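Local coordinates for protein LAE5 (Uncultured bacterium, PDB 5JD3) that probably hydrolyses ester bonds as a GDSL-type esterase of the alpha/beta hydrolase class, at residues A92-W95 with Q96-F100; L139-L142 with V143-A147; P163-D167 with A168-R172; V116-Q119 with F120-P123; Y23-A26 with G27-L30. All coordinates share one frame; numbering follows the deposited sequence.

Overall arrangement
Along the chain the order is contact 5, 1, 4, 2 and 3, and each contact is a local one within a turn or helix end. They surround one parallel five-stranded sheet. Contact 5 leads into strand 29-34 of that sheet. Contacts 1 and 2, with centres about 12 Å apart, are packed together on helices 88-100 and 132-146. Contacts 3 and 4, with centres about 14 Å apart, join the start of helix 168-187 to the end of helix 113-121. Contacts 3 and 5 lie on opposite sides of the chain's centre, about 36 Å between centres. Thus two helix pairs and one strand entry are each settled locally, with Trp117 of contact 4 touching the probable catalytic residues.

Contact 1: A92-W95 with Q96-F100; sequences AARW and QNDVF
Trp95 meets Val99 and Phe100 in the last turn of helix 88-100, which widens there into a pi-type turn. Val99 CG2 lies over the indole face, 3.6 Å from the centroid of the six-membered ring, a CH-pi contact. Phe100 instead offers its own face to the pyrrole edge in a T-shaped stack: Trp95 NE1 approaches Phe100 CZ to 3.5 Å, with the planes at 88°. A leucine in place of Trp95 would probably leave the Phe100 face without its edge partner and Thr146 OG1, in helix 132-146, without the weak hydrogen bond it receives from NE1.

The widened turn shows in the backbone, where Trp95 O accepts from both Val99 N and Phe100 N, the second at 3.3 Å. Beside it, Arg94 NH1 makes a salt bridge to the anti lone pair of Asp98 OD2 at 2.6 Å. Gln81 O and Asn86 OD1 hold NH2 and NE of the same guanidinium, fixing its rotation. At the kink, where Gln96 N has no bond to the turn before, a water fills in: it donates to Ala92 O at 2.8 Å and accepts from Gln96 N at 3.0 Å.

Contact 2: L139-L142 with V143-A147; sequences LDEL and VARTA
An i to i+4 salt bridge between Glu141 and Arg145 runs along the outer side of helix 132-146, close to its C-terminal end. Arg145 NH1 donates to Glu141 OE2 at 2.8 Å, reaching the anti lone pair of that oxygen. The bond is not straight, with 134° at the hydrogen, and the carboxylate and guanidinium planes stand 65° apart; the groups meet through one pair of atoms, not side-on. Bends at chi2 and chi3 of Arg145 fold its chain back over the glutamate, and its CG lies 3.3 Å from Glu141 OE2. With an alanine in place of the glutamate, the Arg145 guanidinium would probably lose this charge partner and be set free to swing away from the helix.

The inner side is closed differently. Thr146 OG1 donates to Leu142 O at 2.7 Å, a side-chain bond that reinforces the weak one from Thr146 N to the same carbonyl. Regular helical bonds precede it, such as Ala144 N to Asp140 O at 2.9 Å. Asp140 OD1 accepts from His187 NE2 of helix 168-187. Val143 faces the sheet, touching Met153 and Leu155 of strand 152-156 and Met109 of strand 106-110, while Leu142 packs on Ala92 and Trp95 of helix 88-100.

Contact 3: P163-D167 with A168-R172; sequences PNRED and AMRAR
A type I beta turn from Asn164 to Asp167, with Asp167 N bonded to Asn164 O at 3.3 Å, runs straight into helix 168-187, whose first turn is closed by Ala171 N donating to Asp167 O at 2.8 Å. Asp167 is the N-cap. Its CG stands anti to the backbone N (chi1 176°), which swings OD2 over the helix start, where it accepts from Met169 N at 3.0 Å and from Arg170 N at 3.2 Å. The arginine amide uses the anti lone pair, whereas Met169 N comes from above the carboxylate plane. These bonds serve amides that would otherwise probably lack a partner in the first turn of the helix; the cap ends the loop that links strand 152-156 to helix 168-187 in this alpha/beta fold.

Next to the cap, two guanidinium groups overlap, displaced and with planes 20° apart. Arg170 NH1 sits over the centre of the Arg165 group, 3.1 Å from CZ of Arg165. Acidic neighbours probably offset the like charges: Arg170 forms salt bridges to Asp174 and Asp199, and Arg165 makes long, weak ion pairs with the same two carboxylates. Arg170 NH2 also donates to Glu162 O, and Arg170 CG lies 3.3 Å from Asn164 O.

Contact 4: V116-Q119 with F120-P123; sequences VWRQ and FDLP
Arg118 and Asp121 form a side-on salt bridge at the C-terminal end of helix 113-121, in the alpha/beta fold of the GDSL family. Arg118 NE donates to the syn lone pair of Asp121 OD1, nearly straight at 173°, and Arg118 NH1 donates to the syn lone pair of Asp121 OD2 at 2.6 Å. The two planes are only 13° apart, so the two bonds hold the groups edge to edge in nearly one plane. Asp121 CG lies between its backbone N and carbonyl carbon (chi1 54°), which turns the carboxylate back along the helix. The bridge lies over one face of the Trp117 indole, with Asp121 OD2 3.5 Å from Trp117 CD1. That tryptophan also touches residues of the Ser36, Asp213 and His216 set, probably the catalytic triad, and Met169 of helix 168-187.

Backbone acceptors are likewise served. Trp117 O takes both Asp121 N and Phe120 N, the latter at 3.0 Å. Arg118 O accepts Leu122 N where the chain leaves the helix, and Leu122 O is bonded by His129 NE2. Gln119 is satisfied at both ends of its amide: OE1 accepts from Arg172 NH2, and NE2 is bonded to Tyr176 OH and Asp115 O. At the edge of the Phe120 ring, carbon CD2 comes to 3.2 Å from Val116 O.

Contact 5: Y23-A26 with G27-L30; sequences YFAA and GSKL
Ala25 and Ser28 close a type II beta turn that leads into strand 29-34 of the parallel sheet. The hydrogen bonds come first. Ser28 OG donates to Ala25 O at 2.6 Å, approaching well above the carbonyl plane, while Ser28 N gives the same oxygen only a weak bond at 3.4 Å. With OG beside its own backbone N (chi1 -58°), the serine turns its hydroxyl back across the turn, and the carbonyl is gripped by side chain and backbone together. Ala25 N is bonded to the Tyr106 hydroxyl, and Gly27 pairs with Arg74 through the backbone. Gly27, at the third position, has a positive phi of 74°; a side chain there would clash with Ala26 O.

Apolar contact lies on the inner side. Leu30 CD2 touches the far end of the Phe24 ring, 3.9 Å from Phe24 CZ, and Tyr23 CD2 lies over the centre of one face of that ring. Phe24 also makes an edge-to-face pair with Tyr106 of strand 106-110, and both Phe24 and Leu30 rest on Phe229 of helix 219-232.

The division of labour suggests that the serine hydroxyl probably does more than the weak amide bond to hold the turn, while the buried Phe24 ring and Leu30 pack the approach to the strand.

Contact 1: A92-W95 with Q96-F100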
loop_
_atom_site.group_PDB
_atom_site.type_symbol
_atom_site.label_atom_id
_atom_site.label_comp_id
_atom_site.label_asym_id
_atom_site.label_seq_id
_atom_site.Cartn_x
_atom_site.Cartn_y
_atom_site.Cartn_z
ATOM N N ALA A 92 4.721 -12.958 0.077
ATOM C CA ALA A 92 5.192 -13.937 1.049
ATOM C C ALA A 92 6.452 -14.650 0.569
ATOM O O ALA A 92 7.297 -15.042 1.372
ATOM C CB ALA A 92 4.096 -14.947 1.348
ATOM N N ALA A 93 6.574 -14.807 -0.745
ATOM C CA ALA A 93 7.697 -15.532 -1.331
ATOM C C ALA A 93 9.005 -14.751 -1.233
ATOM O O ALA A 93 10.085 -15.340 -1.208
ATOM C CB ALA A 93 7.398 -15.874 -2.783
ATOM N N ARG A 94 8.907 -13.427 -1.173
ATOM C CA ARG A 94 10.096 -12.581 -1.154
ATOM C C ARG A 94 10.207 -11.767 0.129
ATOM O O ARG A 94 11.046 -10.872 0.232
ATOM C CB ARG A 94 10.098 -11.642 -2.363
ATOM C CG ARG A 94 8.969 -10.620 -2.370
ATOM C CD ARG A 94 8.984 -9.806 -3.656
ATOM N NE ARG A 94 7.920 -8.805 -3.700
ATOM C CZ ARG A 94 8.043 -7.561 -3.249
ATOM N NH1 ARG A 94 9.185 -7.156 -2.710
ATOM N NH2 ARG A 94 7.021 -6.720 -3.337
ATOM N N TRP A 95 9.364 -12.085 1.107
ATOM C CA TRP A 95 9.303 -11.327 2.352
ATOM C C TRP A 95 10.629 -11.354 3.109
ATOM O O TRP A 95 11.040 -10.349 3.689
ATOM C CB TRP A 95 8.184 -11.865 3.246
ATOM C CG TRP A 95 7.805 -10.937 4.360
ATOM C CD1 TRP A 95 8.278 -10.953 5.640
ATOM C CD2 TRP A 95 6.867 -9.855 4.294
ATOM N NE1 TRP A 95 7.694 -9.949 6.374
ATOM C CE2 TRP A 95 6.824 -9.261 5.571
ATOM C CE3 TRP A 95 6.061 -9.333 3.278
ATOM C CZ2 TRP A 95 6.006 -8.169 5.858
ATOM C CZ3 TRP A 95 5.249 -8.249 3.566
ATOM C CH2 TRP A 95 5.229 -7.679 4.845
ATOM N N GLN A 96 11.293 -12.505 3.099
ATOM C CA GLN A 96 12.551 -12.669 3.821
ATOM C C GLN A 96 13.638 -11.723 3.318
ATOM O O GLN A 96 14.328 -11.082 4.112
ATOM C CB GLN A 96 13.038 -14.117 3.719
ATOM C CG GLN A 96 14.439 -14.338 4.268
ATOM C CD GLN A 96 14.593 -13.855 5.698
ATOM O OE1 GLN A 96 13.707 -14.052 6.532
ATOM N NE2 GLN A 96 15.720 -13.214 5.988
ATOM N N ASN A 97 13.785 -11.632 2.000
ATOM C CA ASN A 97 14.837 -10.810 1.411
ATOM C C ASN A 97 14.456 -9.340 1.270
ATOM O O ASN A 97 15.314 -8.461 1.363
ATOM C CB ASN A 97 15.234 -11.363 0.039
ATOM C CG ASN A 97 15.875 -12.736 0.126
ATOM O OD1 ASN A 97 16.284 -13.176 1.201
ATOM N ND2 ASN A 97 15.971 -13.416 -1.009
ATOM N N ASP A 98 13.173 -9.068 1.052
ATOM C CA ASP A 98 12.736 -7.707 0.749
ATOM C C ASP A 98 12.175 -6.950 1.954
ATOM O O ASP A 98 11.963 -5.740 1.880
ATOM C CB ASP A 98 11.694 -7.727 -0.372
ATOM C CG ASP A 98 12.292 -8.106 -1.713
ATOM O OD1 ASP A 98 13.521 -8.316 -1.780
ATOM O OD2 ASP A 98 11.535 -8.182 -2.703
ATOM N N VAL A 99 11.934 -7.651 3.057
ATOM C CA VAL A 99 11.449 -6.989 4.266
ATOM C C VAL A 99 12.388 -7.217 5.449
ATOM O O VAL A 99 13.029 -6.280 5.926
ATOM C CB VAL A 99 10.034 -7.465 4.648
ATOM C CG1 VAL A 99 9.567 -6.771 5.919
ATOM C CG2 VAL A 99 9.062 -7.199 3.508
ATOM N N PHE A 100 12.467 -8.459 5.915
ATOM C CA PHE A 100 13.303 -8.799 7.064
ATOM C C PHE A 100 14.781 -8.529 6.800
ATOM O O PHE A 100 15.510 -8.097 7.693
ATOM C CB PHE A 100 13.108 -10.265 7.452
ATOM C CG PHE A 100 11.770 -10.559 8.065
ATOM C CD1 PHE A 100 11.042 -9.557 8.687
ATOM C CD2 PHE A 100 11.241 -11.839 8.028
ATOM C CE1 PHE A 100 9.810 -9.826 9.254
ATOM C CE2 PHE A 100 10.012 -12.115 8.593
ATOM C CZ PHE A 100 9.295 -11.106 9.208
HETATM O O HOH W 1 10.087 -14.985 1.888
#

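Contact 2: L139-L142 with V143-A147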
loop_
_atom_site.group_PDB
_atom_site.type_symbol
_atom_site.label_atom_id
_atom_site.label_comp_id
_atom_site.label_asym_id
_atom_site.label_seq_id
_atom_site.Cartn_x
_atom_site.Cartn_y
_atom_site.Cartn_z
ATOM N N LEU A 139 -1.962 -12.855 4.687
ATOM C CA LEU A 139 -1.777 -11.493 5.181
ATOM C C LEU A 139 -1.574 -11.477 6.693
ATOM O O LEU A 139 -0.703 -10.774 7.205
ATOM C CB LEU A 139 -2.977 -10.622 4.806
ATOM C CG LEU A 139 -2.913 -9.131 5.138
ATOM C CD1 LEU A 139 -1.835 -8.449 4.316
ATOM C CD2 LEU A 139 -4.266 -8.480 4.902
ATOM N N ASP A 140 -2.386 -12.259 7.396
ATOM C CA ASP A 140 -2.288 -12.377 8.847
ATOM C C ASP A 140 -0.954 -12.991 9.254
ATOM O O ASP A 140 -0.366 -12.613 10.268
ATOM C CB ASP A 140 -3.448 -13.217 9.389
ATOM C CG ASP A 140 -3.305 -13.529 10.865
ATOM O OD1 ASP A 140 -3.779 -12.723 11.693
ATOM O OD2 ASP A 140 -2.726 -14.585 11.199
ATOM N N GLU A 141 -0.475 -13.961 8.501
ATOM C CA GLU A 141 0.800 -14.605 8.772
ATOM C C GLU A 141 2.001 -13.704 8.558
ATOM O O GLU A 141 2.918 -13.718 9.324
ATOM C CB GLU A 141 0.923 -15.947 8.064
ATOM C CG GLU A 141 2.323 -16.522 7.881
ATOM C CD GLU A 141 3.066 -17.003 9.155
ATOM O OE1 GLU A 141 2.478 -17.133 10.266
ATOM O OE2 GLU A 141 4.285 -17.270 9.062
ATOM N N LEU A 142 1.974 -12.917 7.499
ATOM C CA LEU A 142 3.053 -11.965 7.261
ATOM C C LEU A 142 3.136 -10.948 8.393
ATOM O O LEU A 142 4.222 -10.619 8.872
ATOM C CB LEU A 142 2.858 -11.245 5.926
ATOM C CG LEU A 142 2.957 -12.090 4.656
ATOM C CD1 LEU A 142 2.720 -11.229 3.426
ATOM C CD2 LEU A 142 4.309 -12.782 4.577
ATOM N N VAL A 143 1.977 -10.456 8.814
ATOM C CA VAL A 143 1.900 -9.483 9.895
ATOM C C VAL A 143 2.346 -10.093 11.220
ATOM O O VAL A 143 3.092 -9.471 11.978
ATOM C CB VAL A 143 0.471 -8.923 10.037
ATOM C CG1 VAL A 143 0.309 -8.194 11.356
ATOM C CG2 VAL A 143 0.141 -8.007 8.864
ATOM N N ALA A 144 1.899 -11.317 11.484
ATOM C CA ALA A 144 2.235 -12.012 12.725
ATOM C C ALA A 144 3.742 -12.196 12.891
ATOM O O ALA A 144 4.259 -12.154 14.007
ATOM C CB ALA A 144 1.533 -13.361 12.779
ATOM N N ARG A 145 4.442 -12.395 11.779
ATOM C CA ARG A 145 5.889 -12.579 11.811
ATOM C C ARG A 145 6.641 -11.251 11.856
ATOM O O ARG A 145 7.796 -11.199 12.276
ATOM C CB ARG A 145 6.359 -13.383 10.596
ATOM C CG ARG A 145 5.980 -14.853 10.616
ATOM C CD ARG A 145 7.145 -15.717 10.148
ATOM N NE ARG A 145 7.724 -15.232 8.898
ATOM C CZ ARG A 145 7.454 -15.738 7.699
ATOM N NH1 ARG A 145 6.612 -16.756 7.582
ATOM N NH2 ARG A 145 8.030 -15.231 6.618
ATOM N N THR A 146 5.981 -10.180 11.422
ATOM C CA THR A 146 6.643 -8.889 11.262
ATOM C C THR A 146 6.347 -7.928 12.415
ATOM O O THR A 146 7.184 -7.102 12.774
ATOM C CB THR A 146 6.231 -8.223 9.930
ATOM O OG1 THR A 146 6.450 -9.139 8.851
ATOM C CG2 THR A 146 7.038 -6.959 9.681
ATOM N N ALA A 147 5.157 -8.043 12.995
ATOM C CA ALA A 147 4.733 -7.152 14.075
ATOM C C ALA A 147 5.706 -7.072 15.267
ATOM O O ALA A 147 5.970 -5.976 15.762
ATOM C CB ALA A 147 3.342 -7.556 14.567
#

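Contact 3: P163-D167 with A168-R172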
loop_
_atom_site.group_PDB
_atom_site.type_symbol
_atom_site.label_atom_id
_atom_site.label_comp_id
_atom_site.label_asym_id
_atom_site.label_seq_id
_atom_site.Cartn_x
_atom_site.Cartn_y
_atom_site.Cartn_z
ATOM N N PRO A 163 -17.151 4.434 -7.435
ATOM C CA PRO A 163 -18.140 4.804 -6.415
ATOM C C PRO A 163 -19.316 3.830 -6.324
ATOM O O PRO A 163 -19.947 3.747 -5.271
ATOM C CB PRO A 163 -18.615 6.187 -6.874
ATOM C CG PRO A 163 -18.350 6.214 -8.337
ATOM C CD PRO A 163 -17.102 5.409 -8.538
ATOM N N ASN A 164 -19.606 3.110 -7.404
ATOM C CA ASN A 164 -20.697 2.140 -7.393
ATOM C C ASN A 164 -20.400 0.988 -6.438
ATOM O O ASN A 164 -19.573 0.125 -6.731
ATOM C CB ASN A 164 -20.958 1.599 -8.801
ATOM C CG ASN A 164 -22.149 0.663 -8.850
ATOM O OD1 ASN A 164 -23.040 0.735 -8.006
ATOM N ND2 ASN A 164 -22.166 -0.226 -9.838
ATOM N N ARG A 165 -21.087 0.978 -5.300
ATOM C CA ARG A 165 -20.806 0.015 -4.240
ATOM C C ARG A 165 -21.338 -1.383 -4.550
ATOM O O ARG A 165 -20.960 -2.352 -3.892
ATOM C CB ARG A 165 -21.389 0.508 -2.913
ATOM C CG ARG A 165 -20.858 1.863 -2.481
ATOM C CD ARG A 165 -19.350 1.824 -2.289
ATOM N NE ARG A 165 -18.963 1.059 -1.108
ATOM C CZ ARG A 165 -18.607 1.605 0.050
ATOM N NH1 ARG A 165 -18.580 2.924 0.184
ATOM N NH2 ARG A 165 -18.268 0.834 1.075
ATOM N N GLU A 166 -22.211 -1.489 -5.546
ATOM C CA GLU A 166 -22.741 -2.792 -5.934
ATOM C C GLU A 166 -22.114 -3.285 -7.237
ATOM O O GLU A 166 -22.609 -4.225 -7.858
ATOM C CB GLU A 166 -24.268 -2.743 -6.053
ATOM C CG GLU A 166 -24.818 -1.490 -6.704
ATOM C CD GLU A 166 -26.294 -1.289 -6.414
ATOM O OE1 GLU A 166 -26.882 -2.136 -5.709
ATOM O OE2 GLU A 166 -26.864 -0.282 -6.884
ATOM N N ASP A 167 -21.021 -2.646 -7.642
ATOM C CA ASP A 167 -20.203 -3.161 -8.732
ATOM C C ASP A 167 -19.469 -4.400 -8.234
ATOM O O ASP A 167 -18.902 -4.388 -7.141
ATOM C CB ASP A 167 -19.213 -2.104 -9.229
ATOM C CG ASP A 167 -18.284 -2.634 -10.307
ATOM O OD1 ASP A 167 -18.609 -2.481 -11.505
ATOM O OD2 ASP A 167 -17.225 -3.198 -9.960
ATOM N N ALA A 168 -19.489 -5.459 -9.038
ATOM C CA ALA A 168 -18.956 -6.760 -8.636
ATOM C C ALA A 168 -17.524 -6.686 -8.112
ATOM O O ALA A 168 -17.184 -7.349 -7.133
ATOM C CB ALA A 168 -19.032 -7.735 -9.802
ATOM N N MET A 169 -16.692 -5.875 -8.756
ATOM C CA MET A 169 -15.294 -5.759 -8.356
ATOM C C MET A 169 -15.113 -4.820 -7.162
ATOM O O MET A 169 -14.281 -5.072 -6.292
ATOM C CB MET A 169 -14.438 -5.285 -9.533
ATOM C CG MET A 169 -12.987 -5.029 -9.162
ATOM S SD MET A 169 -11.846 -5.126 -10.552
ATOM C CE MET A 169 -10.389 -4.384 -9.819
ATOM N N ARG A 170 -15.890 -3.742 -7.122
ATOM C CA ARG A 170 -15.837 -2.815 -5.995
ATOM C C ARG A 170 -16.306 -3.503 -4.717
ATOM O O ARG A 170 -15.688 -3.357 -3.661
ATOM C CB ARG A 170 -16.688 -1.572 -6.268
ATOM C CG ARG A 170 -16.869 -0.670 -5.052
ATOM C CD ARG A 170 -15.533 -0.164 -4.522
ATOM N NE ARG A 170 -15.626 0.291 -3.137
ATOM C CZ ARG A 170 -15.827 1.554 -2.771
ATOM N NH1 ARG A 170 -15.894 1.868 -1.485
ATOM N NH2 ARG A 170 -15.959 2.504 -3.688
ATOM N N ALA A 171 -17.397 -4.254 -4.821
ATOM C CA ALA A 171 -17.931 -4.992 -3.682
ATOM C C ALA A 171 -16.960 -6.078 -3.240
ATOM O O ALA A 171 -16.822 -6.352 -2.048
ATOM C CB ALA A 171 -19.282 -5.597 -4.028
ATOM N N ARG A 172 -16.289 -6.692 -4.211
ATOM C CA ARG A 172 -15.282 -7.708 -3.931
ATOM C C ARG A 172 -14.055 -7.075 -3.288
ATOM O O ARG A 172 -13.454 -7.643 -2.377
ATOM C CB ARG A 172 -14.884 -8.441 -5.214
ATOM C CG ARG A 172 -13.961 -9.633 -5.008
ATOM C CD ARG A 172 -14.690 -10.794 -4.353
ATOM N NE ARG A 172 -13.957 -12.049 -4.490
ATOM C CZ ARG A 172 -14.361 -13.209 -3.983
ATOM N NH1 ARG A 172 -15.497 -13.277 -3.301
ATOM N NH2 ARG A 172 -13.631 -14.302 -4.157
#

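Contact 4: V116-Q119 with F120-P123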
loop_
_atom_site.group_PDB
_atom_site.type_symbol
_atom_site.label_atom_id
_atom_site.label_comp_id
_atom_site.label_asym_id
_atom_site.label_seq_id
_atom_site.Cartn_x
_atom_site.Cartn_y
_atom_site.Cartn_z
ATOM N N VAL A 116 -7.646 -9.286 -6.137
ATOM C CA VAL A 116 -9.045 -9.139 -6.515
ATOM C C VAL A 116 -9.201 -9.008 -8.028
ATOM O O VAL A 116 -10.102 -9.600 -8.623
ATOM C CB VAL A 116 -9.681 -7.907 -5.831
ATOM C CG1 VAL A 116 -11.089 -7.662 -6.353
ATOM C CG2 VAL A 116 -9.689 -8.081 -4.321
ATOM N N TRP A 117 -8.304 -8.241 -8.642
ATOM C CA TRP A 117 -8.418 -7.880 -10.053
ATOM C C TRP A 117 -8.401 -9.083 -10.996
ATOM O O TRP A 117 -9.131 -9.107 -11.987
ATOM C CB TRP A 117 -7.294 -6.917 -10.438
ATOM C CG TRP A 117 -7.655 -5.987 -11.555
ATOM C CD1 TRP A 117 -8.784 -6.023 -12.319
ATOM C CD2 TRP A 117 -6.885 -4.876 -12.028
ATOM N NE1 TRP A 117 -8.766 -5.004 -13.240
ATOM C CE2 TRP A 117 -7.610 -4.287 -13.084
ATOM C CE3 TRP A 117 -5.653 -4.326 -11.665
ATOM C CZ2 TRP A 117 -7.142 -3.173 -13.778
ATOM C CZ3 TRP A 117 -5.191 -3.221 -12.357
ATOM C CH2 TRP A 117 -5.934 -2.656 -13.401
ATOM N N ARG A 118 -7.573 -10.077 -10.688
ATOM C CA ARG A 118 -7.415 -11.237 -11.560
ATOM C C ARG A 118 -8.685 -12.077 -11.644
ATOM O O ARG A 118 -8.900 -12.796 -12.622
ATOM C CB ARG A 118 -6.247 -12.105 -11.091
ATOM C CG ARG A 118 -4.885 -11.422 -11.152
ATOM C CD ARG A 118 -4.457 -11.102 -12.581
ATOM N NE ARG A 118 -4.980 -9.821 -13.050
ATOM C CZ ARG A 118 -4.402 -8.647 -12.817
ATOM N NH1 ARG A 118 -4.948 -7.532 -13.282
ATOM N NH2 ARG A 118 -3.277 -8.587 -12.117
ATOM N N GLN A 119 -9.528 -11.979 -10.623
ATOM C CA GLN A 119 -10.780 -12.723 -10.600
ATOM C C GLN A 119 -11.792 -12.138 -11.582
ATOM O O GLN A 119 -12.844 -12.729 -11.821
ATOM C CB GLN A 119 -11.370 -12.736 -9.187
ATOM C CG GLN A 119 -10.420 -13.263 -8.123
ATOM C CD GLN A 119 -11.024 -13.224 -6.733
ATOM O OE1 GLN A 119 -12.201 -13.534 -6.544
ATOM N NE2 GLN A 119 -10.217 -12.839 -5.749
ATOM N N PHE A 120 -11.469 -10.981 -12.155
ATOM C CA PHE A 120 -12.402 -10.294 -13.043
ATOM C C PHE A 120 -11.878 -10.095 -14.470
ATOM O O PHE A 120 -12.656 -10.150 -15.422
ATOM C CB PHE A 120 -12.795 -8.945 -12.439
ATOM C CG PHE A 120 -13.602 -9.064 -11.176
ATOM C CD1 PHE A 120 -14.968 -9.289 -11.232
ATOM C CD2 PHE A 120 -12.996 -8.959 -9.935
ATOM C CE1 PHE A 120 -15.715 -9.405 -10.074
ATOM C CE2 PHE A 120 -13.739 -9.073 -8.772
ATOM C CZ PHE A 120 -15.100 -9.297 -8.843
ATOM N N ASP A 121 -10.578 -9.862 -14.631
ATOM C CA ASP A 121 -10.028 -9.724 -15.980
ATOM C C ASP A 121 -9.496 -11.062 -16.496
ATOM O O ASP A 121 -9.267 -11.226 -17.693
ATOM C CB ASP A 121 -8.932 -8.648 -16.032
ATOM C CG ASP A 121 -7.832 -8.861 -15.007
ATOM O OD1 ASP A 121 -7.686 -9.986 -14.489
ATOM O OD2 ASP A 121 -7.098 -7.888 -14.728
ATOM N N LEU A 122 -9.308 -12.011 -15.584
ATOM C CA LEU A 122 -8.955 -13.380 -15.951
ATOM C C LEU A 122 -9.829 -14.379 -15.194
ATOM O O LEU A 122 -9.324 -15.161 -14.388
ATOM C CB LEU A 122 -7.479 -13.657 -15.664
ATOM C CG LEU A 122 -6.434 -12.857 -16.444
ATOM C CD1 LEU A 122 -5.037 -13.209 -15.959
ATOM C CD2 LEU A 122 -6.561 -13.107 -17.938
ATOM N N PRO A 123 -11.146 -14.366 -15.461
ATOM C CA PRO A 123 -12.109 -15.132 -14.661
ATOM C C PRO A 123 -11.986 -16.643 -14.837
ATOM O O PRO A 123 -12.428 -17.396 -13.968
ATOM C CB PRO A 123 -13.471 -14.646 -15.184
ATOM C CG PRO A 123 -13.178 -13.448 -16.044
ATOM C CD PRO A 123 -11.806 -13.668 -16.575
#

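Contact 5: Y23-A26 with G27-L30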
loop_
_atom_site.group_PDB
_atom_site.type_symbol
_atom_site.label_atom_id
_atom_site.label_comp_id
_atom_site.label_asym_id
_atom_site.label_seq_id
_atom_site.Cartn_x
_atom_site.Cartn_y
_atom_site.Cartn_z
ATOM N N TYR A 23 4.002 9.738 14.276
ATOM C CA TYR A 23 3.874 8.301 14.468
ATOM C C TYR A 23 5.242 7.635 14.390
ATOM O O TYR A 23 5.508 6.643 15.071
ATOM C CB TYR A 23 2.922 7.716 13.420
ATOM C CG TYR A 23 2.815 6.208 13.423
ATOM C CD1 TYR A 23 1.925 5.558 14.268
ATOM C CD2 TYR A 23 3.589 5.434 12.567
ATOM C CE1 TYR A 23 1.817 4.181 14.270
ATOM C CE2 TYR A 23 3.490 4.056 12.563
ATOM C CZ TYR A 23 2.601 3.436 13.416
ATOM O OH TYR A 23 2.498 2.065 13.414
ATOM N N PHE A 24 6.109 8.202 13.560
ATOM C CA PHE A 24 7.440 7.655 13.335
ATOM C C PHE A 24 8.479 8.278 14.258
ATOM O O PHE A 24 8.524 9.497 14.424
ATOM C CB PHE A 24 7.858 7.863 11.878
ATOM C CG PHE A 24 6.925 7.234 10.887
ATOM C CD1 PHE A 24 6.953 5.867 10.665
ATOM C CD2 PHE A 24 6.020 8.006 10.177
ATOM C CE1 PHE A 24 6.095 5.281 9.752
ATOM C CE2 PHE A 24 5.160 7.426 9.262
ATOM C CZ PHE A 24 5.198 6.062 9.051
ATOM N N ALA A 25 9.314 7.439 14.859
ATOM C CA ALA A 25 10.446 7.928 15.632
ATOM C C ALA A 25 11.479 8.518 14.679
ATOM O O ALA A 25 11.567 8.105 13.523
ATOM C CB ALA A 25 11.053 6.814 16.467
ATOM N N ALA A 26 12.250 9.486 15.159
ATOM C CA ALA A 26 13.246 10.146 14.323
ATOM C C ALA A 26 14.357 9.183 13.916
ATOM O O ALA A 26 14.786 8.345 14.708
ATOM C CB ALA A 26 13.828 11.352 15.044
ATOM N N GLY A 27 14.813 9.307 12.674
ATOM C CA GLY A 27 15.899 8.485 12.172
ATOM C C GLY A 27 15.497 7.054 11.874
ATOM O O GLY A 27 16.352 6.181 11.724
ATOM N N SER A 28 14.193 6.810 11.784
ATOM C CA SER A 28 13.681 5.466 11.537
ATOM C C SER A 28 13.670 5.127 10.051
ATOM O O SER A 28 13.603 6.018 9.204
ATOM C CB SER A 28 12.271 5.320 12.110
ATOM O OG SER A 28 12.255 5.581 13.502
ATOM N N LYS A 29 13.735 3.836 9.740
ATOM C CA LYS A 29 13.635 3.385 8.357
ATOM C C LYS A 29 12.292 2.715 8.089
ATOM O O LYS A 29 11.941 1.723 8.728
ATOM C CB LYS A 29 14.772 2.422 8.007
ATOM C CG LYS A 29 14.568 1.722 6.668
ATOM C CD LYS A 29 15.883 1.320 6.020
ATOM C CE LYS A 29 16.485 0.096 6.682
ATOM N NZ LYS A 29 17.553 -0.511 5.839
ATOM N N LEU A 30 11.547 3.266 7.136
ATOM C CA LEU A 30 10.253 2.718 6.756
ATOM C C LEU A 30 10.331 1.984 5.421
ATOM O O LEU A 30 10.729 2.558 4.407
ATOM C CB LEU A 30 9.203 3.828 6.680
ATOM C CG LEU A 30 7.872 3.463 6.019
ATOM C CD1 LEU A 30 7.145 2.380 6.802
ATOM C CD2 LEU A 30 6.995 4.696 5.863
#